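Outer protein YopM (Yersinia pestis, PDB 1JL5) probably alters host-cell physiology to promote bacterial survival in host tissues, acting as a secreted leucine-rich repeat virulence effector. Local coordinates at residues D119-K124 and S139-E144; S164-P169 and Q184-P189; S318-N323 and P336-R341. All coordinates share one frame; numbering follows the deposited sequence.

Contact 1: D119-K124 and S139-E144; sequences DNNNLK and SNNQLE
Asn121 and Asn141 hold the tight part of this contact: their side chains run side by side, point the same way, and have amide planes only 21° apart. Asn141 OD1 accepts from Leu123 N at 2.9 Å, although OD1 is crowded against Asn121 in the model and that length is doubtful. The nitrogen end faces other backbone: Asn141 ND2 binds Val118 O and Val138 O, and Asn121 ND2 does the same one repeat earlier with Ala98 O and Val118 O. Asn121 N hydrogen-bonds to Asn140 O at 2.9 Å, while Leu143 CD2 packs on Leu123 CB at 3.8 Å.

The outer side is looser. Asn120 and Asn140 share a direction but no hydrogen bond; Asn120 ND2 instead meets the anti side of Asp119 OD2 at 2.6 Å, while Asp119 OD1 is bound by Ser99 OG of the preceding turn. A water links the two segments, donating to Asn121 O at 2.6 Å and accepting from Gln142 NE2. At the exposed end, a kink in the lysine chain (chi3 63°) brings Lys124 NZ to Glu144 OE2 at 3.1 Å, a salt bridge beside the backbone bond from Glu144 N to Lys124 O at 3.1 Å. Buried asparagines repeated from turn to turn, each satisfying backbone groups, with a leucine two residues on, are the signature of the leucine-rich repeat solenoid.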
# COMPACT_ATOMS: atom_id res chain seq x y z
N ASP A 119 20.48 -18.37 -14.56
CA ASP A 119 19.16 -17.99 -14.10
C ASP A 119 18.80 -16.71 -14.84
O ASP A 119 19.69 -15.98 -15.30
CB ASP A 119 19.18 -17.70 -12.61
CG ASP A 119 20.24 -16.70 -12.24
OD1 ASP A 119 21.44 -17.06 -12.31
OD2 ASP A 119 19.90 -15.54 -11.90
N ASN A 120 17.51 -16.44 -14.96
CA ASN A 120 17.06 -15.24 -15.63
C ASN A 120 17.54 -15.16 -17.06
O ASN A 120 18.31 -14.28 -17.44
CB ASN A 120 17.51 -14.02 -14.84
CG ASN A 120 16.87 -13.97 -13.47
OD1 ASN A 120 15.69 -13.66 -13.34
ND2 ASN A 120 17.64 -14.31 -12.44
N ASN A 121 17.07 -16.11 -17.85
CA ASN A 121 17.37 -16.17 -19.26
C ASN A 121 16.10 -16.68 -19.88
O ASN A 121 15.08 -16.76 -19.20
CB ASN A 121 18.54 -17.12 -19.52
CG ASN A 121 19.87 -16.44 -19.30
OD1 ASN A 121 20.20 -15.49 -20.00
ND2 ASN A 121 20.63 -16.90 -18.32
N ASN A 122 16.14 -17.01 -21.16
CA ASN A 122 14.96 -17.48 -21.85
C ASN A 122 15.15 -18.92 -22.29
O ASN A 122 14.64 -19.34 -23.32
CB ASN A 122 14.69 -16.59 -23.06
CG ASN A 122 14.51 -15.13 -22.67
OD1 ASN A 122 14.72 -14.23 -23.47
ND2 ASN A 122 14.11 -14.91 -21.42
N LEU A 123 15.90 -19.67 -21.50
CA LEU A 123 16.17 -21.06 -21.81
C LEU A 123 14.89 -21.88 -21.72
O LEU A 123 14.21 -21.87 -20.70
CB LEU A 123 17.21 -21.62 -20.85
CG LEU A 123 18.57 -20.92 -20.88
CD1 LEU A 123 19.48 -21.52 -19.83
CD2 LEU A 123 19.18 -21.05 -22.27
N LYS A 124 14.56 -22.58 -22.80
CA LYS A 124 13.36 -23.40 -22.81
C LYS A 124 13.77 -24.85 -22.62
O LYS A 124 12.95 -25.70 -22.31
CB LYS A 124 12.60 -23.23 -24.13
CG LYS A 124 12.04 -21.83 -24.34
CD LYS A 124 10.99 -21.80 -25.45
CE LYS A 124 9.78 -22.65 -25.08
NZ LYS A 124 8.70 -22.59 -26.11
N SER A 139 17.18 -20.96 -12.74
CA SER A 139 15.94 -20.38 -12.30
C SER A 139 15.58 -19.24 -13.24
O SER A 139 16.44 -18.72 -13.95
CB SER A 139 16.07 -19.83 -10.87
OG SER A 139 16.96 -18.74 -10.84
N ASN A 140 14.31 -18.87 -13.24
CA ASN A 140 13.85 -17.78 -14.07
C ASN A 140 14.22 -17.97 -15.53
O ASN A 140 14.92 -17.16 -16.13
CB ASN A 140 14.42 -16.48 -13.54
CG ASN A 140 14.00 -16.21 -12.12
OD1 ASN A 140 12.81 -16.19 -11.83
ND2 ASN A 140 14.97 -16.01 -11.24
N ASN A 141 13.73 -19.06 -16.09
CA ASN A 141 13.95 -19.35 -17.48
C ASN A 141 12.62 -19.85 -17.98
O ASN A 141 11.60 -19.63 -17.33
CB ASN A 141 15.05 -20.40 -17.64
CG ASN A 141 16.42 -19.77 -17.73
OD1 ASN A 141 16.77 -19.17 -18.74
ND2 ASN A 141 17.20 -19.87 -16.66
N GLN A 142 12.62 -20.52 -19.11
CA GLN A 142 11.38 -21.03 -19.66
C GLN A 142 11.52 -22.51 -19.88
O GLN A 142 10.95 -23.07 -20.81
CB GLN A 142 11.08 -20.32 -20.98
CG GLN A 142 10.78 -18.84 -20.81
CD GLN A 142 10.86 -18.08 -22.11
OE1 GLN A 142 10.23 -18.46 -23.10
NE2 GLN A 142 11.63 -17.00 -22.13
N LEU A 143 12.29 -23.14 -19.01
CA LEU A 143 12.50 -24.57 -19.11
C LEU A 143 11.17 -25.29 -19.04
O LEU A 143 10.42 -25.13 -18.08
CB LEU A 143 13.42 -25.04 -17.99
CG LEU A 143 14.80 -24.39 -18.01
CD1 LEU A 143 15.63 -24.95 -16.87
CD2 LEU A 143 15.49 -24.65 -19.35
N GLU A 144 10.87 -26.04 -20.09
CA GLU A 144 9.62 -26.78 -20.17
C GLU A 144 9.88 -28.13 -19.53
O GLU A 144 8.97 -28.77 -19.00
CB GLU A 144 9.22 -26.96 -21.62
CG GLU A 144 9.43 -25.72 -22.46
CD GLU A 144 8.15 -25.17 -23.01
OE1 GLU A 144 7.20 -24.97 -22.22
OE2 GLU A 144 8.09 -24.93 -24.23
O HOH W 1 12.53 -16.49 -19.09

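Contact 2: S164-P169 and Q184-P189; sequences SLKKLP and QLEELP
Leu168 and Leu185 cross at about a right angle, Leu168 CG resting 3.6 Å from Leu185 CD1, and this crossing is the apolar centre of the contact. Leu168 runs the same way as Leu188, the equivalent leucine of the next repeat, and their branches touch through Leu168 CD1 and Leu188 CD2 at 3.9 Å. Closer to the backbone, Leu168 CB sits 3.5 Å from Pro189 CD, so this one leucine is packed by three residues of the following turn.

The polar side chains are arranged differently. Gln184 stretches out from the backbone, while Lys166 folds back through two successive bends (chi2 -79°, chi3 -68°) and lays its methylene chain obliquely across the glutamine amide. The same fold sets the lysine alongside Glu186, pointing its way, but Lys166 NZ stops 3.8 Å from Glu186 OE2, a long salt bridge. A water accepting from Lys166 NZ at 2.9 Å donates to Gln184 O and, weakly, to Glu186 OE2, so it joins both ends of the long pair. At the far end of the glutamine, a second water gives its proton to Gln184 OE1 at 2.8 Å and sits beside Ser164 OG.

Direct backbone bonding is sparse: Gln184 N meets Leu165 O at 2.7 Å. Further along, water takes over, one molecule accepting from Leu168 N at 2.6 Å and donating to Glu187 O. Arg370 of the third subunit packs on Lys166.

Both segments run in nearly the same direction, 9° apart, in loops of successive turns: 164-169 follows strand 157-159, whereas the loop residues 184-189 follow strand 177-179. Leu165 reaches back to Val160, Leu168 leans on Ala180, and Leu188 touches Leu207 of the turn beyond.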
# COMPACT_ATOMS: atom_id res chain seq x y z
N SER A 164 8.97 -23.44 -16.49
CA SER A 164 7.69 -23.98 -16.89
C SER A 164 7.75 -25.49 -16.80
O SER A 164 7.22 -26.20 -17.65
CB SER A 164 7.36 -23.53 -18.30
OG SER A 164 7.33 -22.12 -18.34
N LEU A 165 8.41 -25.97 -15.76
CA LEU A 165 8.55 -27.40 -15.55
C LEU A 165 7.24 -28.00 -15.07
O LEU A 165 6.67 -27.56 -14.07
CB LEU A 165 9.67 -27.67 -14.54
CG LEU A 165 11.03 -27.13 -15.00
CD1 LEU A 165 12.07 -27.36 -13.92
CD2 LEU A 165 11.44 -27.82 -16.30
N LYS A 166 6.77 -29.00 -15.80
CA LYS A 166 5.54 -29.70 -15.45
C LYS A 166 5.96 -30.86 -14.58
O LYS A 166 5.19 -31.36 -13.76
CB LYS A 166 4.84 -30.22 -16.71
CG LYS A 166 4.40 -29.13 -17.68
CD LYS A 166 3.11 -28.44 -17.23
CE LYS A 166 1.92 -29.39 -17.32
NZ LYS A 166 0.63 -28.70 -16.99
N LYS A 167 7.20 -31.29 -14.76
CA LYS A 167 7.75 -32.39 -14.00
C LYS A 167 9.25 -32.23 -13.83
O LYS A 167 9.90 -31.55 -14.62
CB LYS A 167 7.48 -33.72 -14.72
CG LYS A 167 6.00 -34.01 -14.93
CD LYS A 167 5.76 -35.38 -15.55
CE LYS A 167 4.26 -35.68 -15.59
NZ LYS A 167 3.96 -37.06 -16.07
N LEU A 168 9.78 -32.82 -12.77
CA LEU A 168 11.20 -32.78 -12.51
C LEU A 168 11.70 -34.18 -12.76
O LEU A 168 11.07 -35.15 -12.35
CB LEU A 168 11.50 -32.41 -11.07
CG LEU A 168 11.28 -30.97 -10.64
CD1 LEU A 168 11.72 -30.82 -9.19
CD2 LEU A 168 12.08 -30.03 -11.55
N PRO A 169 12.83 -34.32 -13.46
CA PRO A 169 13.34 -35.67 -13.70
C PRO A 169 13.71 -36.22 -12.33
O PRO A 169 13.82 -35.46 -11.36
CB PRO A 169 14.57 -35.43 -14.57
CG PRO A 169 14.22 -34.16 -15.29
CD PRO A 169 13.62 -33.32 -14.20
N GLN A 184 5.29 -25.69 -12.77
CA GLN A 184 3.95 -26.22 -12.94
C GLN A 184 3.99 -27.68 -12.54
O GLN A 184 3.29 -28.52 -13.10
CB GLN A 184 3.52 -26.05 -14.39
CG GLN A 184 3.63 -24.61 -14.85
CD GLN A 184 3.65 -24.45 -16.36
OE1 GLN A 184 3.78 -23.34 -16.88
NE2 GLN A 184 3.50 -25.56 -17.07
N LEU A 185 4.82 -27.96 -11.55
CA LEU A 185 4.97 -29.32 -11.06
C LEU A 185 3.69 -29.77 -10.39
O LEU A 185 3.15 -29.07 -9.53
CB LEU A 185 6.13 -29.39 -10.07
CG LEU A 185 7.48 -28.90 -10.60
CD1 LEU A 185 8.52 -29.00 -9.50
CD2 LEU A 185 7.89 -29.73 -11.82
N GLU A 186 3.21 -30.93 -10.80
CA GLU A 186 2.01 -31.48 -10.21
C GLU A 186 2.49 -32.53 -9.22
O GLU A 186 1.75 -32.97 -8.35
CB GLU A 186 1.13 -32.09 -11.29
CG GLU A 186 0.61 -31.05 -12.26
CD GLU A 186 -0.25 -31.65 -13.34
OE1 GLU A 186 -1.28 -32.27 -13.00
OE2 GLU A 186 0.11 -31.49 -14.53
N GLU A 187 3.74 -32.92 -9.38
CA GLU A 187 4.36 -33.90 -8.51
C GLU A 187 5.85 -33.62 -8.47
O GLU A 187 6.40 -33.01 -9.37
CB GLU A 187 4.17 -35.32 -9.04
CG GLU A 187 2.74 -35.82 -9.07
CD GLU A 187 2.65 -37.22 -9.66
OE1 GLU A 187 3.32 -38.13 -9.13
OE2 GLU A 187 1.92 -37.39 -10.66
N LEU A 188 6.49 -34.07 -7.40
CA LEU A 188 7.91 -33.93 -7.26
C LEU A 188 8.41 -35.35 -7.41
O LEU A 188 7.69 -36.30 -7.13
CB LEU A 188 8.29 -33.41 -5.87
CG LEU A 188 8.04 -31.93 -5.58
CD1 LEU A 188 8.45 -31.61 -4.16
CD2 LEU A 188 8.82 -31.07 -6.57
N PRO A 189 9.64 -35.52 -7.91
CA PRO A 189 10.11 -36.90 -8.04
C PRO A 189 10.30 -37.44 -6.64
O PRO A 189 10.22 -36.70 -5.66
CB PRO A 189 11.42 -36.74 -8.80
CG PRO A 189 11.90 -35.40 -8.35
CD PRO A 189 10.65 -34.57 -8.39
O HOH W 2 4.55 -20.72 -17.55
O HOH W 3 5.22 -26.41 -19.44
O HOH W 4 4.72 -33.24 -12.05
O HOH W 5 0.91 -28.23 -14.16
O HOH W 6 8.24 -33.95 -10.96

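Contact 3: S318-N323 and P336-R341; sequences SLEELN and PPRLER
This contact belongs to the concave strand face of the leucine-rich repeat, where successive short strands pair in parallel; Glu321 and Arg341, the first residues of strands 321-323 and 341-343, form the bridge. Glu320 O is gripped twice, by Glu340 N at 2.6 Å on a lone pair in the carbonyl plane, and by Arg341 N at 2.6 Å nearly head-on. Leu322 N returns the pairing to Arg341 O at 2.7 Å.

The side chains of the bridged pair lie side by side on one face of the sheet. With Glu321 CG anti to the backbone N (chi1 179°), the carboxylate reaches along the arginine, and Glu321 OE2 meets Arg341 NH1 obliquely at 2.7 Å in a salt bridge. A second salt bridge is turned quite differently: Arg338 NH1 comes edge-on, in its own guanidinium plane, to Glu320 OE2 at 3.0 Å, but from above the carboxylate, the two planes being 84° apart. Glu320 OE2 also lies 2.7 Å from Glu340 OE2, which would probably favour a proton on one of them. Asn80 O and Gly55 O of the second subunit take further N-H groups of Arg338.

On the apolar side, Leu319 CB packs on Pro336 CG at 3.6 Å. Leu319 and Leu322 also press on Leu302 of strand 301-303, while Leu322 touches Leu342, tying strand 321-323 to its neighbours before and after.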
# COMPACT_ATOMS: atom_id res chain seq x y z
N SER A 318 10.57 -15.59 24.92
CA SER A 318 11.52 -15.51 23.82
C SER A 318 10.94 -14.73 22.64
O SER A 318 11.66 -14.27 21.76
CB SER A 318 11.85 -16.91 23.34
OG SER A 318 10.65 -17.60 23.04
N LEU A 319 9.62 -14.60 22.63
CA LEU A 319 8.93 -13.94 21.54
C LEU A 319 9.41 -12.54 21.27
O LEU A 319 9.36 -11.66 22.13
CB LEU A 319 7.43 -13.92 21.80
CG LEU A 319 6.61 -13.75 20.53
CD1 LEU A 319 6.90 -14.90 19.59
CD2 LEU A 319 5.14 -13.71 20.87
N GLU A 320 9.88 -12.33 20.05
CA GLU A 320 10.36 -11.02 19.66
C GLU A 320 9.38 -10.36 18.72
O GLU A 320 9.22 -9.15 18.72
CB GLU A 320 11.72 -11.16 19.01
CG GLU A 320 12.75 -11.58 20.02
CD GLU A 320 14.11 -11.67 19.43
OE1 GLU A 320 14.29 -12.45 18.47
OE2 GLU A 320 15.01 -10.96 19.93
N GLU A 321 8.71 -11.17 17.91
CA GLU A 321 7.74 -10.59 17.02
C GLU A 321 6.44 -11.33 17.14
O GLU A 321 6.37 -12.55 16.99
CB GLU A 321 8.20 -10.61 15.57
CG GLU A 321 7.14 -10.02 14.66
CD GLU A 321 7.66 -9.66 13.29
OE1 GLU A 321 8.86 -9.88 13.02
OE2 GLU A 321 6.85 -9.17 12.47
N LEU A 322 5.40 -10.57 17.44
CA LEU A 322 4.09 -11.13 17.55
C LEU A 322 3.21 -10.40 16.57
O LEU A 322 3.00 -9.20 16.67
CB LEU A 322 3.52 -10.93 18.94
CG LEU A 322 2.08 -11.43 19.06
CD1 LEU A 322 2.04 -12.93 18.80
CD2 LEU A 322 1.53 -11.11 20.44
N ASN A 323 2.72 -11.14 15.59
CA ASN A 323 1.81 -10.56 14.63
C ASN A 323 0.53 -11.34 14.75
O ASN A 323 0.44 -12.50 14.34
CB ASN A 323 2.34 -10.67 13.21
CG ASN A 323 1.47 -9.92 12.23
OD1 ASN A 323 0.31 -9.63 12.53
ND2 ASN A 323 2.01 -9.61 11.06
N PRO A 336 5.76 -10.47 26.19
CA PRO A 336 7.08 -10.88 26.68
C PRO A 336 8.04 -9.69 26.62
O PRO A 336 8.04 -8.94 25.64
CB PRO A 336 7.46 -12.00 25.72
CG PRO A 336 6.71 -11.67 24.47
CD PRO A 336 5.38 -11.23 25.00
N PRO A 337 8.84 -9.48 27.68
CA PRO A 337 9.77 -8.36 27.66
C PRO A 337 10.74 -8.37 26.49
O PRO A 337 11.34 -7.35 26.17
CB PRO A 337 10.47 -8.46 29.02
CG PRO A 337 10.19 -9.86 29.49
CD PRO A 337 8.79 -10.11 29.01
N ARG A 338 10.90 -9.51 25.84
CA ARG A 338 11.79 -9.59 24.69
C ARG A 338 11.08 -9.12 23.43
O ARG A 338 11.72 -8.86 22.42
CB ARG A 338 12.28 -11.02 24.49
CG ARG A 338 13.79 -11.14 24.49
CD ARG A 338 14.33 -11.77 23.23
NE ARG A 338 14.86 -13.09 23.51
CZ ARG A 338 15.58 -13.81 22.66
NH1 ARG A 338 15.86 -13.35 21.45
NH2 ARG A 338 16.02 -15.01 23.03
N LEU A 339 9.76 -9.01 23.49
CA LEU A 339 8.98 -8.60 22.33
C LEU A 339 9.49 -7.31 21.70
O LEU A 339 9.51 -6.27 22.34
CB LEU A 339 7.51 -8.42 22.69
CG LEU A 339 6.59 -8.39 21.47
CD1 LEU A 339 6.68 -9.74 20.76
CD2 LEU A 339 5.16 -8.10 21.89
N GLU A 340 9.90 -7.39 20.45
CA GLU A 340 10.39 -6.22 19.75
C GLU A 340 9.39 -5.72 18.74
O GLU A 340 9.31 -4.53 18.47
CB GLU A 340 11.67 -6.56 19.03
CG GLU A 340 12.83 -6.73 19.92
CD GLU A 340 14.02 -7.22 19.16
OE1 GLU A 340 14.49 -6.49 18.24
OE2 GLU A 340 14.47 -8.34 19.46
N ARG A 341 8.60 -6.63 18.20
CA ARG A 341 7.62 -6.26 17.21
C ARG A 341 6.25 -6.77 17.62
O ARG A 341 6.04 -7.97 17.77
CB ARG A 341 8.00 -6.82 15.85
CG ARG A 341 9.24 -6.19 15.24
CD ARG A 341 9.90 -7.13 14.25
NE ARG A 341 10.13 -6.51 12.95
CZ ARG A 341 9.20 -6.35 12.01
NH1 ARG A 341 7.95 -6.75 12.22
NH2 ARG A 341 9.52 -5.78 10.85

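In the fold
Along the chain the three contacts come in series, each joining neighbouring turns of one solenoid. Contacts 1 and 2 are close, with centres about 15 Å apart, and touch: Leu143 O probably accepts from Ser164 N, and Leu165 CD2 packs on the backbone of Leu143 and Glu144. Both lie in loops between strands 115-117 and 199-201. Contact 3 is on the opposite side of the chain's centre, its centre about 41 Å from that of contact 1 and about 39 Å from that of contact 2, at strands 321-323 and 341-343. Turn-on-turn pairing, in loops at contacts 1 and 2 and at strands in contact 3, thus builds the long curved repeat body that assembles as a hollow tetramer.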